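PDB 2W8D: processed glycerol phosphate lipoteichoic acid synthase 2 from Bacillus subtilis, which belongs to the sulfatase family of the alkaline phosphatase clan and holds a magnesium ion at a site that includes a phosphothreonine. Local coordinates for residues 180-185 with 245-250. Residues are numbered along the deposited sequence; the frame is centred on the assembly and turned at random.
Sequences PLLESL and DGLYDK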
loop_
_atom_site.group_PDB
_atom_site.type_symbol
_atom_site.label_atom_id
_atom_site.label_comp_id
_atom_site.label_asym_id
_atom_site.label_seq_id
_atom_site.Cartn_x
_atom_site.Cartn_y
_atom_site.Cartn_z
ATOM N N PRO A 180 10.466 -9.681 19.208
ATOM C CA PRO A 180 11.595 -10.645 19.221
ATOM C C PRO A 180 11.750 -11.393 17.903
ATOM O O PRO A 180 12.845 -11.771 17.524
ATOM C CB PRO A 180 11.241 -11.630 20.354
ATOM C CG PRO A 180 9.791 -11.379 20.667
ATOM C CD PRO A 180 9.489 -9.956 20.278
ATOM N N LEU A 181 10.652 -11.587 17.188
ATOM C CA LEU A 181 10.754 -12.239 15.914
ATOM C C LEU A 181 11.508 -11.311 14.962
ATOM O O LEU A 181 12.423 -11.727 14.266
ATOM C CB LEU A 181 9.368 -12.621 15.403
ATOM C CG LEU A 181 8.600 -13.521 16.376
ATOM C CD1 LEU A 181 7.172 -13.636 15.912
ATOM C CD2 LEU A 181 9.276 -14.957 16.570
ATOM N N LEU A 182 11.170 -10.037 14.975
ATOM C CA LEU A 182 11.809 -9.085 14.078
ATOM C C LEU A 182 13.282 -8.858 14.397
ATOM O O LEU A 182 14.090 -8.691 13.484
ATOM C CB LEU A 182 11.084 -7.750 14.120
ATOM C CG LEU A 182 11.700 -6.684 13.233
ATOM C CD1 LEU A 182 11.412 -7.000 11.757
ATOM C CD2 LEU A 182 11.151 -5.334 13.645
ATOM N N GLU A 183 13.610 -8.845 15.686
ATOM C CA GLU A 183 14.959 -8.620 16.163
ATOM C C GLU A 183 15.866 -9.849 15.955
ATOM O O GLU A 183 17.081 -9.758 16.098
ATOM C CB GLU A 183 14.917 -8.202 17.648
ATOM C CG GLU A 183 14.193 -6.851 17.877
ATOM C CD GLU A 183 13.577 -6.651 19.289
ATOM O OE1 GLU A 183 13.779 -7.473 20.207
ATOM O OE2 GLU A 183 12.864 -5.636 19.480
ATOM N N SER A 184 15.276 -10.991 15.595
ATOM C CA SER A 184 16.062 -12.187 15.299
ATOM C C SER A 184 16.481 -12.226 13.808
ATOM O O SER A 184 17.246 -13.086 13.389
ATOM C CB SER A 184 15.309 -13.462 15.730
ATOM O OG SER A 184 14.474 -13.955 14.681
ATOM N N LEU A 185 16.007 -11.272 13.021
ATOM C CA LEU A 185 16.259 -11.300 11.580
ATOM C C LEU A 185 17.664 -10.816 11.237
ATOM O O LEU A 185 18.071 -9.726 11.640
ATOM C CB LEU A 185 15.218 -10.467 10.827
ATOM C CG LEU A 185 13.988 -11.135 10.200
ATOM C CD1 LEU A 185 13.353 -12.201 11.075
ATOM C CD2 LEU A 185 12.937 -10.081 9.788
ATOM N N ASP A 245 14.734 -0.702 20.529
ATOM C CA ASP A 245 15.682 -1.705 20.038
ATOM C C ASP A 245 16.683 -1.195 18.999
ATOM O O ASP A 245 17.559 -1.936 18.572
ATOM C CB ASP A 245 14.977 -2.986 19.585
ATOM C CG ASP A 245 14.000 -2.766 18.419
ATOM O OD1 ASP A 245 14.309 -2.033 17.444
ATOM O OD2 ASP A 245 12.896 -3.353 18.460
ATOM N N GLY A 246 16.566 0.072 18.609
ATOM C CA GLY A 246 17.540 0.686 17.693
ATOM C C GLY A 246 17.266 0.500 16.198
ATOM O O GLY A 246 18.046 0.939 15.348
ATOM N N LEU A 247 16.156 -0.138 15.859
ATOM C CA LEU A 247 15.852 -0.393 14.446
ATOM C C LEU A 247 15.269 0.821 13.710
ATOM O O LEU A 247 15.251 0.847 12.478
ATOM C CB LEU A 247 14.977 -1.638 14.286
ATOM C CG LEU A 247 15.590 -2.980 14.743
ATOM C CD1 LEU A 247 14.603 -4.126 14.683
ATOM C CD2 LEU A 247 16.821 -3.320 13.947
ATOM N N TYR A 248 14.824 1.826 14.466
ATOM C CA TYR A 248 14.170 3.017 13.890
ATOM C C TYR A 248 15.118 3.845 13.030
ATOM O O TYR A 248 14.755 4.269 11.931
ATOM C CB TYR A 248 13.587 3.890 14.990
ATOM C CG TYR A 248 12.770 5.066 14.508
ATOM C CD1 TYR A 248 11.460 4.895 14.085
ATOM C CD2 TYR A 248 13.293 6.366 14.522
ATOM C CE1 TYR A 248 10.682 5.980 13.656
ATOM C CE2 TYR A 248 12.519 7.472 14.096
ATOM C CZ TYR A 248 11.223 7.263 13.677
ATOM O OH TYR A 248 10.441 8.307 13.245
ATOM N N ASP A 249 16.335 4.048 13.529
ATOM C CA ASP A 249 17.398 4.753 12.815
ATOM C C ASP A 249 18.051 3.877 11.730
ATOM O O ASP A 249 18.780 4.355 10.860
ATOM C CB ASP A 249 18.468 5.243 13.820
ATOM C CG ASP A 249 17.921 6.256 14.821
ATOM O OD1 ASP A 249 17.220 7.212 14.413
ATOM O OD2 ASP A 249 18.215 6.116 16.028
ATOM N N LYS A 250 17.786 2.585 11.777
ATOM C CA LYS A 250 18.388 1.690 10.806
ATOM C C LYS A 250 17.422 1.338 9.708
ATOM O O LYS A 250 17.659 0.360 8.981
ATOM C CB LYS A 250 18.883 0.413 11.491
ATOM C CG LYS A 250 20.100 0.624 12.401
ATOM C CD LYS A 250 20.225 -0.494 13.423
ATOM C CE LYS A 250 21.084 -0.051 14.607
ATOM N NZ LYS A 250 21.298 -1.124 15.634
#
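The carboxylates of Glu183 and Asp245 meet through one oxygen each, Glu183 OE2 and Asp245 OD2 lying 2.5 Å apart, with their planes turned 77° against each other. Neither group is stacked on the other, and OE2 comes as near as 3.4 Å to Asp245 CB. The other Asp245 oxygen, OD1, is engaged at home, accepting the backbone N-H of Leu247 at 3.1 Å from the nitrogen, nearly along its C-O axis, in an Asx turn. That turn spans Gly246, whose positive phi of 87° takes the chain out of helix 219-244. Alongside the acids lies an apolar contact. Leu182, with CG anti to the backbone N (chi1 179°), brings CD2 to 3.8 Å from Leu247 CD1, the two side chains running alongside each other and pointing opposite ways. The same CD1 lies 4.2 Å from Glu183 CG. Both leucines are buried and also touch Phe189 of strand 189-194, whereas Glu183 is exposed. The contact thus joins the C-terminal part of helix 171-183 to the loop leading into strand 251-257, beside the start of strand 189-194 in the central sheet of this alkaline phosphatase-like fold; Leu182 also reaches Phe129 of strand 125-130. At the separation of the two acid oxygens, one carboxyl group probably carries a proton, and its pKa may then be raised, although a crystal neighbour also touches Glu183 and may favour the pairing.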